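Local coordinates for protein mandalate racemase/muconate lactonizing enzyme (Unidentified, PDB 4E4U) that is probably an enolase-superfamily isomerase or lyase of the mandelate racemase/muconate lactonizing enzyme group, its exact substrate and reaction not established, at residues G19-W23 with Y381-H387; H9-P14 with V375-Y381; I40-F45 with L88-V93; Y311-V315 with H343-V347. All blocks are in the same frame, centred on the assembly; numbering follows the deposited sequence.

Three of the four contacts are buried; interaction 2 lies at the surface, and waters bridge its backbones and polar side chains. Interactions 1 and 2 serve the same antiparallel sheet, on neighbouring strands 22-30 and 3-12, and share Tyr-381, so the chain's C-terminal part runs from one onto the other. Interaction 1 is aromatic, interaction 2 mixes small apolar groups with a single direct backbone bond, and interaction 4 pairs a proline-valine cluster with one histidine bond. Interaction 3, 40-45 with 88-93, joins loop to helix inside the N-terminal domain and, like interaction 1, touches the second subunit. Interaction 4 belongs to the barrel domain and meets interaction 1 through Trp-23.

Interaction 1: G19-W23 with Y381-H387; sequences GGMYW and YTGERLH
The ring of Tyr-381 is sandwiched: CD2 of Tyr-22 lies over one face, displaced toward the rim, and the backbone N of Gly-383 sits over the centre of the other. The two tyrosine planes meet at 52°, a slanted pairing with Tyr-22 CD2 3.6 Å from Tyr-381 CE2. Over a face of Tyr-22 comes CB of His-387 in a CH-pi contact, 4.2 Å from the ring centroid, and the imidazole turns its edge toward the same phenol ring, while Arg-385 O lies at the phenol's rim. With Trp-23 these rings form an aromatic cluster that fastens the chain after helix 372-377 to the start of strand 22-30, in the N-terminal capping domain of the enolase superfamily. His-387 places CG opposite its backbone N (chi1 -171°), which carries the ring to Gly-19 and Gly-20. There NE2 donates to Gly-19 O at 2.8 Å, on a lone pair in the carbonyl plane; Trp-23 NE1 grips the same oxygen at 2.9 Å from above that plane. Gly-20, with no CB and a positive phi of 105°, lets His-387 NE2 come to 3.2 Å from its CA. Tyr-381 OH bonds Arg-385 O at 2.8 Å, bracing the bend of its own segment, and Met-21 lays CB beside that hydroxyl and CG against Leu-386 O. Within that bend, Glu-384 O accepts a bond from Arg-60 of the second subunit.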
loop_
_atom_site.group_PDB
_atom_site.type_symbol
_atom_site.label_atom_id
_atom_site.label_comp_id
_atom_site.label_asym_id
_atom_site.label_seq_id
_atom_site.Cartn_x
_atom_site.Cartn_y
_atom_site.Cartn_z
ATOM N N GLY A 19 40.015 10.632 15.630
ATOM C CA GLY A 19 39.222 11.566 14.857
ATOM C C GLY A 19 39.643 11.594 13.398
ATOM O O GLY A 19 39.195 12.453 12.637
ATOM N N GLY A 20 40.512 10.663 13.006
ATOM C CA GLY A 20 40.858 10.503 11.602
ATOM C C GLY A 20 42.227 11.026 11.215
ATOM O O GLY A 20 42.997 11.467 12.062
ATOM N N MET A 21 42.532 10.981 9.921
ATOM C CA MET A 21 43.860 11.348 9.439
ATOM C C MET A 21 44.094 12.853 9.304
ATOM O O MET A 21 45.206 13.329 9.502
ATOM C CB MET A 21 44.134 10.666 8.096
ATOM C CG MET A 21 44.054 9.144 8.133
ATOM S SD MET A 21 45.121 8.428 9.398
ATOM C CE MET A 21 46.729 8.998 8.862
ATOM N N TYR A 22 43.060 13.598 8.939
ATOM C CA TYR A 22 43.208 15.036 8.732
ATOM C C TYR A 22 41.868 15.714 8.898
ATOM O O TYR A 22 40.823 15.093 8.705
ATOM C CB TYR A 22 43.804 15.359 7.346
ATOM C CG TYR A 22 43.063 14.687 6.217
ATOM C CD1 TYR A 22 41.897 15.243 5.691
ATOM C CD2 TYR A 22 43.501 13.475 5.701
ATOM C CE1 TYR A 22 41.193 14.609 4.678
ATOM C CE2 TYR A 22 42.813 12.841 4.685
ATOM C CZ TYR A 22 41.658 13.403 4.183
ATOM O OH TYR A 22 40.985 12.752 3.179
ATOM N N TRP A 23 41.909 16.988 9.261
ATOM C CA TRP A 23 40.702 17.798 9.371
ATOM C C TRP A 23 40.784 18.955 8.391
ATOM O O TRP A 23 41.832 19.590 8.252
ATOM C CB TRP A 23 40.530 18.314 10.800
ATOM C CG TRP A 23 40.405 17.214 11.813
ATOM C CD1 TRP A 23 39.891 15.959 11.607
ATOM C CD2 TRP A 23 40.820 17.256 13.187
ATOM N NE1 TRP A 23 39.949 15.229 12.774
ATOM C CE2 TRP A 23 40.514 16.002 13.756
ATOM C CE3 TRP A 23 41.412 18.238 13.989
ATOM C CZ2 TRP A 23 40.798 15.698 15.093
ATOM C CZ3 TRP A 23 41.684 17.937 15.320
ATOM C CH2 TRP A 23 41.377 16.681 15.856
ATOM N N TYR A 381 49.429 17.954 5.572
ATOM C CA TYR A 381 49.264 16.512 5.687
ATOM C C TYR A 381 50.010 15.856 4.525
ATOM O O TYR A 381 49.855 16.264 3.376
ATOM C CB TYR A 381 47.776 16.157 5.646
ATOM C CG TYR A 381 47.473 14.677 5.562
ATOM C CD1 TYR A 381 47.649 13.847 6.664
ATOM C CD2 TYR A 381 46.987 14.112 4.390
ATOM C CE1 TYR A 381 47.365 12.500 6.593
ATOM C CE2 TYR A 381 46.697 12.759 4.309
ATOM C CZ TYR A 381 46.885 11.960 5.416
ATOM O OH TYR A 381 46.607 10.617 5.347
ATOM N N THR A 382 50.836 14.859 4.823
ATOM C CA THR A 382 51.630 14.207 3.783
ATOM C C THR A 382 51.335 12.720 3.738
ATOM O O THR A 382 52.058 11.946 3.104
ATOM C CB THR A 382 53.134 14.395 4.017
ATOM O OG1 THR A 382 53.495 13.806 5.273
ATOM C CG2 THR A 382 53.498 15.874 4.028
ATOM N N GLY A 383 50.268 12.321 4.417
ATOM C CA GLY A 383 49.902 10.922 4.479
ATOM C C GLY A 383 49.308 10.393 3.189
ATOM O O GLY A 383 48.765 11.138 2.372
ATOM N N GLU A 384 49.411 9.082 3.023
ATOM C CA GLU A 384 48.917 8.389 1.845
ATOM C C GLU A 384 47.411 8.123 1.892
ATOM O O GLU A 384 46.766 7.963 0.855
ATOM C CB GLU A 384 49.673 7.062 1.686
ATOM C CG GLU A 384 49.640 6.146 2.927
ATOM C CD GLU A 384 50.520 6.640 4.079
ATOM O OE1 GLU A 384 51.353 7.548 3.860
ATOM O OE2 GLU A 384 50.366 6.127 5.209
ATOM N N ARG A 385 46.849 8.084 3.095
ATOM C CA ARG A 385 45.477 7.621 3.280
ATOM C C ARG A 385 44.430 8.725 3.226
ATOM O O ARG A 385 44.728 9.900 3.463
ATOM C CB ARG A 385 45.345 6.872 4.609
ATOM C CG ARG A 385 46.104 5.554 4.667
ATOM C CD ARG A 385 45.902 4.864 6.010
ATOM N NE ARG A 385 44.516 4.461 6.235
ATOM C CZ ARG A 385 44.040 3.243 5.993
ATOM N NH1 ARG A 385 44.838 2.299 5.508
ATOM N NH2 ARG A 385 42.766 2.967 6.234
ATOM N N LEU A 386 43.199 8.331 2.913
ATOM C CA LEU A 386 42.042 9.205 3.069
ATOM C C LEU A 386 41.685 9.315 4.551
ATOM O O LEU A 386 42.217 8.573 5.377
ATOM C CB LEU A 386 40.857 8.641 2.291
ATOM C CG LEU A 386 41.020 8.564 0.775
ATOM C CD1 LEU A 386 39.895 7.760 0.158
ATOM C CD2 LEU A 386 41.070 9.970 0.197
ATOM N N HIS A 387 40.789 10.237 4.889
ATOM C CA HIS A 387 40.408 10.440 6.280
ATOM C C HIS A 387 39.948 9.139 6.942
ATOM O O HIS A 387 40.309 8.854 8.092
ATOM C CB HIS A 387 39.308 11.484 6.390
ATOM C CG HIS A 387 39.032 11.889 7.800
ATOM N ND1 HIS A 387 37.800 11.760 8.394
ATOM C CD2 HIS A 387 39.863 12.387 8.747
ATOM C CE1 HIS A 387 37.874 12.179 9.645
ATOM N NE2 HIS A 387 39.109 12.572 9.883
#

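Interaction 2: H9-P14 with V375-Y381; sequences HIVAVP and VKRHTPY
Val-11 and Val-375 meet through one methyl each, CG2 of the strand residue 3.8 Å from CG1 of the helix residue, the two side chains crossing at about a right angle. Both valines hold CG1 opposite the backbone N (chi1 176° in Val-11, 169° in Val-375); in Val-11 this leaves CG1 for CB of His-378 and turns CG2 to Val-375 and Thr-379. The same Val-375 CG1 also touches CB of His-9, so one methyl of the branched side chain lies against both His-9 and Val-11. Thr-379 directs its methyl inward, CG2 lying 3.4 Å from Ile-10 O. Ala-12 is small enough for the backbone to come close: its N donates to His-378 O at 2.8 Å, and its CB rests at the edge of the Tyr-381 ring. Pro-14 brings CG to CE1 of His-378, again crosswise. Water completes the polar pairing. One molecule links Ile-10 O to Tyr-381 N, donating to the first and accepting from the second, and another, in the plane of the His-378 ring, joins its ND1 to Ala-12 O. A third lies 2.6 Å from His-9 ND1, while NE2 of that ring bonds Glu-7. A cis peptide before Pro-380 turns the chain between Thr-379 and Tyr-381. The contact thus lays the end of helix 372-377 and the chain beyond it along strand 3-12, an edge strand of the sheet within this chain, paired with strand 22-30; Phe-342 of helix 341-345 packs on Val-11 and Pro-14 and meets His-378 edge-to-face.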
loop_
_atom_site.group_PDB
_atom_site.type_symbol
_atom_site.label_atom_id
_atom_site.label_comp_id
_atom_site.label_asym_id
_atom_site.label_seq_id
_atom_site.Cartn_x
_atom_site.Cartn_y
_atom_site.Cartn_z
ATOM N N HIS A 9 42.752 25.248 5.491
ATOM C CA HIS A 9 43.796 24.647 6.306
ATOM C C HIS A 9 43.460 23.188 6.541
ATOM O O HIS A 9 42.499 22.877 7.244
ATOM C CB HIS A 9 43.924 25.383 7.642
ATOM C CG HIS A 9 44.284 26.827 7.492
ATOM N ND1 HIS A 9 45.578 27.253 7.296
ATOM C CD2 HIS A 9 43.517 27.944 7.494
ATOM C CE1 HIS A 9 45.596 28.568 7.179
ATOM N NE2 HIS A 9 44.354 29.012 7.296
ATOM N N ILE A 10 44.235 22.300 5.925
ATOM C CA ILE A 10 44.030 20.867 6.085
ATOM C C ILE A 10 45.090 20.343 7.047
ATOM O O ILE A 10 46.262 20.201 6.694
ATOM C CB ILE A 10 44.040 20.119 4.733
ATOM C CG1 ILE A 10 42.923 20.667 3.836
ATOM C CG2 ILE A 10 43.866 18.619 4.958
ATOM C CD1 ILE A 10 42.819 20.012 2.469
ATOM N N VAL A 11 44.663 20.097 8.280
ATOM C CA VAL A 11 45.560 19.795 9.381
ATOM C C VAL A 11 45.773 18.294 9.526
ATOM O O VAL A 11 44.813 17.524 9.535
ATOM C CB VAL A 11 44.962 20.348 10.689
ATOM C CG1 VAL A 11 45.811 19.972 11.882
ATOM C CG2 VAL A 11 44.804 21.865 10.595
ATOM N N ALA A 12 47.031 17.883 9.642
ATOM C CA ALA A 12 47.362 16.484 9.890
ATOM C C ALA A 12 47.138 16.164 11.363
ATOM O O ALA A 12 47.726 16.803 12.236
ATOM C CB ALA A 12 48.812 16.210 9.513
ATOM N N VAL A 13 46.293 15.177 11.639
ATOM C CA VAL A 13 46.046 14.748 13.009
ATOM C C VAL A 13 47.195 13.843 13.453
ATOM O O VAL A 13 47.514 12.873 12.779
ATOM C CB VAL A 13 44.703 13.999 13.117
ATOM C CG1 VAL A 13 44.456 13.548 14.544
ATOM C CG2 VAL A 13 43.552 14.877 12.620
ATOM N N PRO A 14 47.845 14.162 14.585
ATOM C CA PRO A 14 48.993 13.343 15.000
ATOM C C PRO A 14 48.593 11.903 15.312
ATOM O O PRO A 14 47.441 11.662 15.691
ATOM C CB PRO A 14 49.470 14.033 16.284
ATOM C CG PRO A 14 48.923 15.425 16.209
ATOM C CD PRO A 14 47.610 15.295 15.496
ATOM N N VAL A 375 47.896 25.133 14.124
ATOM C CA VAL A 375 47.517 24.747 12.767
ATOM C C VAL A 375 48.727 24.749 11.831
ATOM O O VAL A 375 48.953 23.779 11.104
ATOM C CB VAL A 375 46.411 25.666 12.208
ATOM C CG1 VAL A 375 46.205 25.426 10.717
ATOM C CG2 VAL A 375 45.112 25.445 12.965
ATOM N N LYS A 376 49.510 25.823 11.862
ATOM C CA LYS A 376 50.672 25.928 10.980
ATOM C C LYS A 376 51.693 24.812 11.218
ATOM O O LYS A 376 52.301 24.311 10.272
ATOM C CB LYS A 376 51.344 27.297 11.111
ATOM C CG LYS A 376 50.493 28.455 10.606
ATOM C CD LYS A 376 51.161 29.797 10.878
ATOM C CE LYS A 376 50.147 30.933 10.823
ATOM N NZ LYS A 376 50.803 32.252 10.596
ATOM N N ARG A 377 51.867 24.417 12.476
ATOM C CA ARG A 377 52.824 23.369 12.816
ATOM C C ARG A 377 52.353 21.978 12.387
ATOM O O ARG A 377 53.154 21.045 12.326
ATOM C CB ARG A 377 53.133 23.372 14.319
ATOM C CG ARG A 377 53.817 24.634 14.827
ATOM C CD ARG A 377 54.518 24.394 16.162
ATOM N NE ARG A 377 53.618 23.853 17.179
ATOM C CZ ARG A 377 52.833 24.600 17.952
ATOM N NH1 ARG A 377 52.824 25.918 17.814
ATOM N NH2 ARG A 377 52.048 24.032 18.857
ATOM N N HIS A 378 51.062 21.836 12.093
ATOM C CA HIS A 378 50.511 20.532 11.728
ATOM C C HIS A 378 49.966 20.508 10.302
ATOM O O HIS A 378 49.111 19.692 9.962
ATOM C CB HIS A 378 49.461 20.089 12.755
ATOM C CG HIS A 378 50.029 19.873 14.120
ATOM N ND1 HIS A 378 50.476 18.643 14.559
ATOM C CD2 HIS A 378 50.267 20.742 15.136
ATOM C CE1 HIS A 378 50.943 18.762 15.789
ATOM N NE2 HIS A 378 50.835 20.020 16.160
ATOM N N THR A 379 50.484 21.413 9.480
ATOM C CA THR A 379 50.229 21.412 8.048
ATOM C C THR A 379 51.597 21.429 7.372
ATOM O O THR A 379 52.528 22.050 7.885
ATOM C CB THR A 379 49.404 22.646 7.615
ATOM O OG1 THR A 379 50.103 23.842 7.966
ATOM C CG2 THR A 379 48.045 22.657 8.293
ATOM N N PRO A 380 51.736 20.750 6.222
ATOM C CA PRO A 380 50.686 20.028 5.499
ATOM C C PRO A 380 50.561 18.562 5.910
ATOM O O PRO A 380 51.468 18.005 6.530
ATOM C CB PRO A 380 51.170 20.104 4.050
ATOM C CG PRO A 380 52.659 20.046 4.179
ATOM C CD PRO A 380 53.000 20.772 5.462
ATOM N N TYR A 381 49.429 17.954 5.572
ATOM C CA TYR A 381 49.264 16.512 5.687
ATOM C C TYR A 381 50.010 15.856 4.525
ATOM O O TYR A 381 49.855 16.264 3.376
ATOM C CB TYR A 381 47.776 16.157 5.646
ATOM C CG TYR A 381 47.473 14.677 5.562
ATOM C CD1 TYR A 381 47.649 13.847 6.664
ATOM C CD2 TYR A 381 46.987 14.112 4.390
ATOM C CE1 TYR A 381 47.365 12.500 6.593
ATOM C CE2 TYR A 381 46.697 12.759 4.309
ATOM C CZ TYR A 381 46.885 11.960 5.416
ATOM O OH TYR A 381 46.607 10.617 5.347
HETATM O O HOH W 1 47.881 26.195 6.646
HETATM O O HOH W 2 47.665 19.718 4.381
HETATM O O HOH W 3 50.380 16.287 12.829
#

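Interaction 3: I40-F45 with L88-V93; sequences IYSATF and LTMMGV
Ile-40 lies against the helix backbone at Gly-92, its CG2 3.5 Å from Gly-92 O, and its CD1 runs on to CA of Val-93. Gly-92, lacking a CB, lets Tyr-41 O and Ser-42 CB pass close to the helix backbone. One turn earlier, Ser-42 reaches toward Thr-89: OG, set opposite its own backbone N (chi1 -171°), comes within 3.4 Å of Thr-89 CA. A water bridges the two residues, 2.8 Å from Ser-42 OG, donating to Thr-89 OG1 and accepting from Phe-45 N. Short hydroxyl side chains suit this spot, leaving room for the water between loop and helix. Thr-89 OG1 also faces Thr-44, whose side chain slants across it, and lies 3.6 Å from CE2 of Phe-45. Both threonine hydroxyls bond Asp-87 of the second subunit, so this polar patch belongs to the subunit interface. The Phe-45 ring has Thr-44 CG2 over one face, displaced toward its rim. A second water donates to both Tyr-41 O and Leu-88 O, tying backbone to backbone where no direct bond is made. All of this lies within the N-terminal domain, where the chain leaving strand 35-40 passes over the first turns of helix 88-109; helix 47-61 packs on Ile-40, Thr-89 and Val-93, and strand 22-30 flanks Ile-40 through Ile-24 and Val-26.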
loop_
_atom_site.group_PDB
_atom_site.type_symbol
_atom_site.label_atom_id
_atom_site.label_comp_id
_atom_site.label_asym_id
_atom_site.label_seq_id
_atom_site.Cartn_x
_atom_site.Cartn_y
_atom_site.Cartn_z
ATOM N N ILE A 40 34.848 20.900 6.946
ATOM C CA ILE A 40 34.295 20.120 5.855
ATOM C C ILE A 40 34.508 18.636 6.131
ATOM O O ILE A 40 35.619 18.225 6.466
ATOM C CB ILE A 40 34.992 20.511 4.540
ATOM C CG1 ILE A 40 34.617 21.948 4.171
ATOM C CG2 ILE A 40 34.671 19.527 3.418
ATOM C CD1 ILE A 40 35.420 22.549 3.045
ATOM N N TYR A 41 33.447 17.836 6.002
ATOM C CA TYR A 41 33.548 16.394 6.199
ATOM C C TYR A 41 33.316 15.728 4.854
ATOM O O TYR A 41 32.178 15.627 4.383
ATOM C CB TYR A 41 32.523 15.900 7.221
ATOM C CG TYR A 41 32.753 14.486 7.720
ATOM C CD1 TYR A 41 33.804 14.207 8.579
ATOM C CD2 TYR A 41 31.912 13.441 7.359
ATOM C CE1 TYR A 41 34.023 12.930 9.056
ATOM C CE2 TYR A 41 32.122 12.152 7.839
ATOM C CZ TYR A 41 33.186 11.906 8.685
ATOM O OH TYR A 41 33.423 10.639 9.177
ATOM N N SER A 42 34.403 15.310 4.212
ATOM C CA SER A 42 34.317 14.689 2.896
ATOM C C SER A 42 35.644 14.038 2.565
ATOM O O SER A 42 36.683 14.699 2.587
ATOM C CB SER A 42 34.003 15.743 1.833
ATOM O OG SER A 42 33.726 15.131 0.589
ATOM N N ALA A 43 35.610 12.750 2.245
ATOM C CA ALA A 43 36.839 12.023 1.942
ATOM C C ALA A 43 36.708 11.101 0.737
ATOM O O ALA A 43 37.481 10.156 0.591
ATOM C CB ALA A 43 37.326 11.250 3.168
ATOM N N THR A 44 35.733 11.366 -0.126
ATOM C CA THR A 44 35.672 10.664 -1.405
ATOM C C THR A 44 37.009 10.805 -2.135
ATOM O O THR A 44 37.532 9.829 -2.696
ATOM C CB THR A 44 34.553 11.226 -2.283
ATOM O OG1 THR A 44 33.325 11.215 -1.551
ATOM C CG2 THR A 44 34.388 10.397 -3.545
ATOM N N PHE A 45 37.543 12.030 -2.110
ATOM C CA PHE A 45 38.829 12.370 -2.716
ATOM C C PHE A 45 39.755 12.880 -1.631
ATOM O O PHE A 45 39.288 13.439 -0.636
ATOM C CB PHE A 45 38.667 13.460 -3.781
ATOM C CG PHE A 45 37.512 13.229 -4.703
ATOM C CD1 PHE A 45 37.488 12.119 -5.538
ATOM C CD2 PHE A 45 36.440 14.110 -4.731
ATOM C CE1 PHE A 45 36.409 11.893 -6.388
ATOM C CE2 PHE A 45 35.359 13.886 -5.574
ATOM C CZ PHE A 45 35.344 12.774 -6.407
ATOM N N LEU A 88 27.885 14.491 -3.036
ATOM C CA LEU A 88 28.354 14.291 -1.668
ATOM C C LEU A 88 29.536 15.199 -1.290
ATOM O O LEU A 88 29.560 15.782 -0.204
ATOM C CB LEU A 88 28.728 12.822 -1.467
ATOM C CG LEU A 88 29.123 12.401 -0.053
ATOM C CD1 LEU A 88 27.942 12.496 0.908
ATOM C CD2 LEU A 88 29.675 10.994 -0.081
ATOM N N THR A 89 30.518 15.326 -2.177
ATOM C CA THR A 89 31.664 16.175 -1.871
ATOM C C THR A 89 31.255 17.640 -1.834
ATOM O O THR A 89 31.672 18.377 -0.935
ATOM C CB THR A 89 32.832 15.946 -2.851
ATOM O OG1 THR A 89 33.304 14.600 -2.718
ATOM C CG2 THR A 89 33.978 16.904 -2.573
ATOM N N MET A 90 30.416 18.060 -2.779
ATOM C CA MET A 90 29.955 19.450 -2.801
ATOM C C MET A 90 29.204 19.774 -1.521
ATOM O O MET A 90 29.363 20.854 -0.960
ATOM C CB MET A 90 29.052 19.709 -4.006
ATOM C CG MET A 90 28.375 21.080 -3.986
ATOM S SD MET A 90 29.533 22.473 -3.971
ATOM C CE MET A 90 29.538 22.891 -5.714
ATOM N N MET A 91 28.388 18.840 -1.049
ATOM C CA MET A 91 27.643 19.086 0.171
ATOM C C MET A 91 28.562 19.224 1.383
ATOM O O MET A 91 28.323 20.067 2.248
ATOM C CB MET A 91 26.577 18.024 0.377
ATOM C CG MET A 91 25.428 18.113 -0.627
ATOM S SD MET A 91 24.467 19.641 -0.532
ATOM C CE MET A 91 25.232 20.672 -1.781
ATOM N N GLY A 92 29.620 18.417 1.451
ATOM C CA GLY A 92 30.616 18.600 2.497
ATOM C C GLY A 92 31.257 19.977 2.433
ATOM O O GLY A 92 31.385 20.670 3.444
ATOM N N VAL A 93 31.652 20.391 1.234
ATOM C CA VAL A 93 32.285 21.695 1.067
ATOM C C VAL A 93 31.355 22.832 1.468
ATOM O O VAL A 93 31.742 23.723 2.235
ATOM C CB VAL A 93 32.782 21.907 -0.373
ATOM C CG1 VAL A 93 33.328 23.321 -0.555
ATOM C CG2 VAL A 93 33.844 20.876 -0.714
HETATM O O HOH W 4 30.639 14.671 2.268
HETATM O O HOH W 5 35.708 14.316 -1.153
#

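Interaction 4: Y311-V315 with H343-V347; sequences YNGPV and HAEVV
Pro-314, His-343 and Val-347 bury the most surface here. The proline ring packs against His-343 of helix 341-345 and the valines that follow: its CG lies 3.5 Å from His-343 O and equally near CG1 of Val-346, with CG1 of Val-347 at 3.6 Å. Val-346 crosses the proline at about a right angle, and its CG1 stands between the backbone N and the carbonyl carbon (chi1 80°), directed at the pyrrolidine. A proline suits the first turn of helix 314-325, just after the N-cap Gly-313, because a backbone N there needs no partner within its own helix, and its compact ring fills the notch made by the two valines. His-343 reaches past the proline, CD2 touching Pro-314 CD, to the loop before it. NE2 donates to Asn-312 O at 2.7 Å with an angle of 166° at the hydrogen; the oxygen lies in the imidazole plane, whereas the donor is tilted 25° from the carbonyl plane. Around them, Trp-23 packs on Pro-314 and its ring meets that of His-343, so this contact of the barrel domain also faces strand 22-30 of the N-terminal domain. Asn-312 OD1 accepts from Tyr-311 N and is bonded to Asn-282 as well. The near-straight bond gives the buried carbonyl of Asn-312 a partner and fixes the rotation of the imidazole; the geometry is consistent with a proton on NE2 of His-343.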
loop_
_atom_site.group_PDB
_atom_site.type_symbol
_atom_site.label_atom_id
_atom_site.label_comp_id
_atom_site.label_asym_id
_atom_site.label_seq_id
_atom_site.Cartn_x
_atom_site.Cartn_y
_atom_site.Cartn_z
ATOM N N TYR A 311 33.277 12.512 13.760
ATOM C CA TYR A 311 34.565 11.837 13.653
ATOM C C TYR A 311 35.485 12.755 12.874
ATOM O O TYR A 311 35.888 12.467 11.745
ATOM C CB TYR A 311 34.462 10.459 12.980
ATOM C CG TYR A 311 35.713 9.643 13.234
ATOM C CD1 TYR A 311 36.015 9.194 14.516
ATOM C CD2 TYR A 311 36.612 9.355 12.213
ATOM C CE1 TYR A 311 37.164 8.473 14.775
ATOM C CE2 TYR A 311 37.773 8.623 12.466
ATOM C CZ TYR A 311 38.036 8.184 13.747
ATOM O OH TYR A 311 39.179 7.462 14.014
ATOM N N ASN A 312 35.802 13.883 13.494
ATOM C CA ASN A 312 36.479 14.978 12.821
ATOM C C ASN A 312 36.875 16.001 13.880
ATOM O O ASN A 312 36.906 15.661 15.071
ATOM C CB ASN A 312 35.624 15.565 11.671
ATOM C CG ASN A 312 34.196 15.890 12.082
ATOM O OD1 ASN A 312 33.319 15.017 12.122
ATOM N ND2 ASN A 312 33.946 17.162 12.353
ATOM N N GLY A 313 37.169 17.233 13.466
ATOM C CA GLY A 313 37.763 18.222 14.351
ATOM C C GLY A 313 36.793 18.972 15.249
ATOM O O GLY A 313 35.579 18.750 15.214
ATOM N N PRO A 314 37.331 19.881 16.069
ATOM C CA PRO A 314 36.502 20.585 17.048
ATOM C C PRO A 314 35.659 21.701 16.442
ATOM O O PRO A 314 34.753 22.192 17.107
ATOM C CB PRO A 314 37.534 21.165 18.023
ATOM C CG PRO A 314 38.745 21.359 17.176
ATOM C CD PRO A 314 38.760 20.193 16.232
ATOM N N VAL A 315 35.940 22.105 15.207
ATOM C CA VAL A 315 35.117 23.136 14.578
ATOM C C VAL A 315 33.771 22.539 14.158
ATOM O O VAL A 315 32.713 23.097 14.460
ATOM C CB VAL A 315 35.840 23.820 13.401
ATOM C CG1 VAL A 315 34.894 24.761 12.665
ATOM C CG2 VAL A 315 37.080 24.576 13.904
ATOM N N HIS A 343 42.249 17.748 19.905
ATOM C CA HIS A 343 41.009 18.520 19.772
ATOM C C HIS A 343 41.028 19.798 20.602
ATOM O O HIS A 343 40.394 20.791 20.240
ATOM C CB HIS A 343 39.788 17.689 20.170
ATOM C CG HIS A 343 39.324 16.755 19.095
ATOM N ND1 HIS A 343 39.809 15.476 18.969
ATOM C CD2 HIS A 343 38.432 16.931 18.095
ATOM C CE1 HIS A 343 39.236 14.896 17.927
ATOM N NE2 HIS A 343 38.396 15.753 17.380
ATOM N N ALA A 344 41.732 19.769 21.727
ATOM C CA ALA A 344 41.856 20.951 22.563
ATOM C C ALA A 344 43.018 21.811 22.078
ATOM O O ALA A 344 42.940 23.040 22.091
ATOM C CB ALA A 344 42.061 20.553 24.015
ATOM N N GLU A 345 44.095 21.169 21.643
ATOM C CA GLU A 345 45.307 21.896 21.277
ATOM C C GLU A 345 45.106 22.811 20.068
ATOM O O GLU A 345 45.686 23.893 19.986
ATOM C CB GLU A 345 46.448 20.918 20.997
ATOM C CG GLU A 345 47.807 21.595 20.930
ATOM C CD GLU A 345 48.926 20.640 20.574
ATOM O OE1 GLU A 345 48.643 19.440 20.360
ATOM O OE2 GLU A 345 50.089 21.091 20.505
ATOM N N VAL A 346 44.278 22.375 19.126
ATOM C CA VAL A 346 44.147 23.087 17.862
ATOM C C VAL A 346 43.219 24.312 17.936
ATOM O O VAL A 346 43.119 25.081 16.976
ATOM C CB VAL A 346 43.731 22.122 16.726
ATOM C CG1 VAL A 346 42.236 21.844 16.764
ATOM C CG2 VAL A 346 44.173 22.657 15.372
ATOM N N VAL A 347 42.563 24.512 19.078
ATOM C CA VAL A 347 41.680 25.673 19.241
ATOM C C VAL A 347 42.107 26.558 20.412
ATOM O O VAL A 347 42.840 26.115 21.300
ATOM C CB VAL A 347 40.195 25.278 19.404
ATOM C CG1 VAL A 347 39.646 24.686 18.107
ATOM C CG2 VAL A 347 40.015 24.328 20.584
#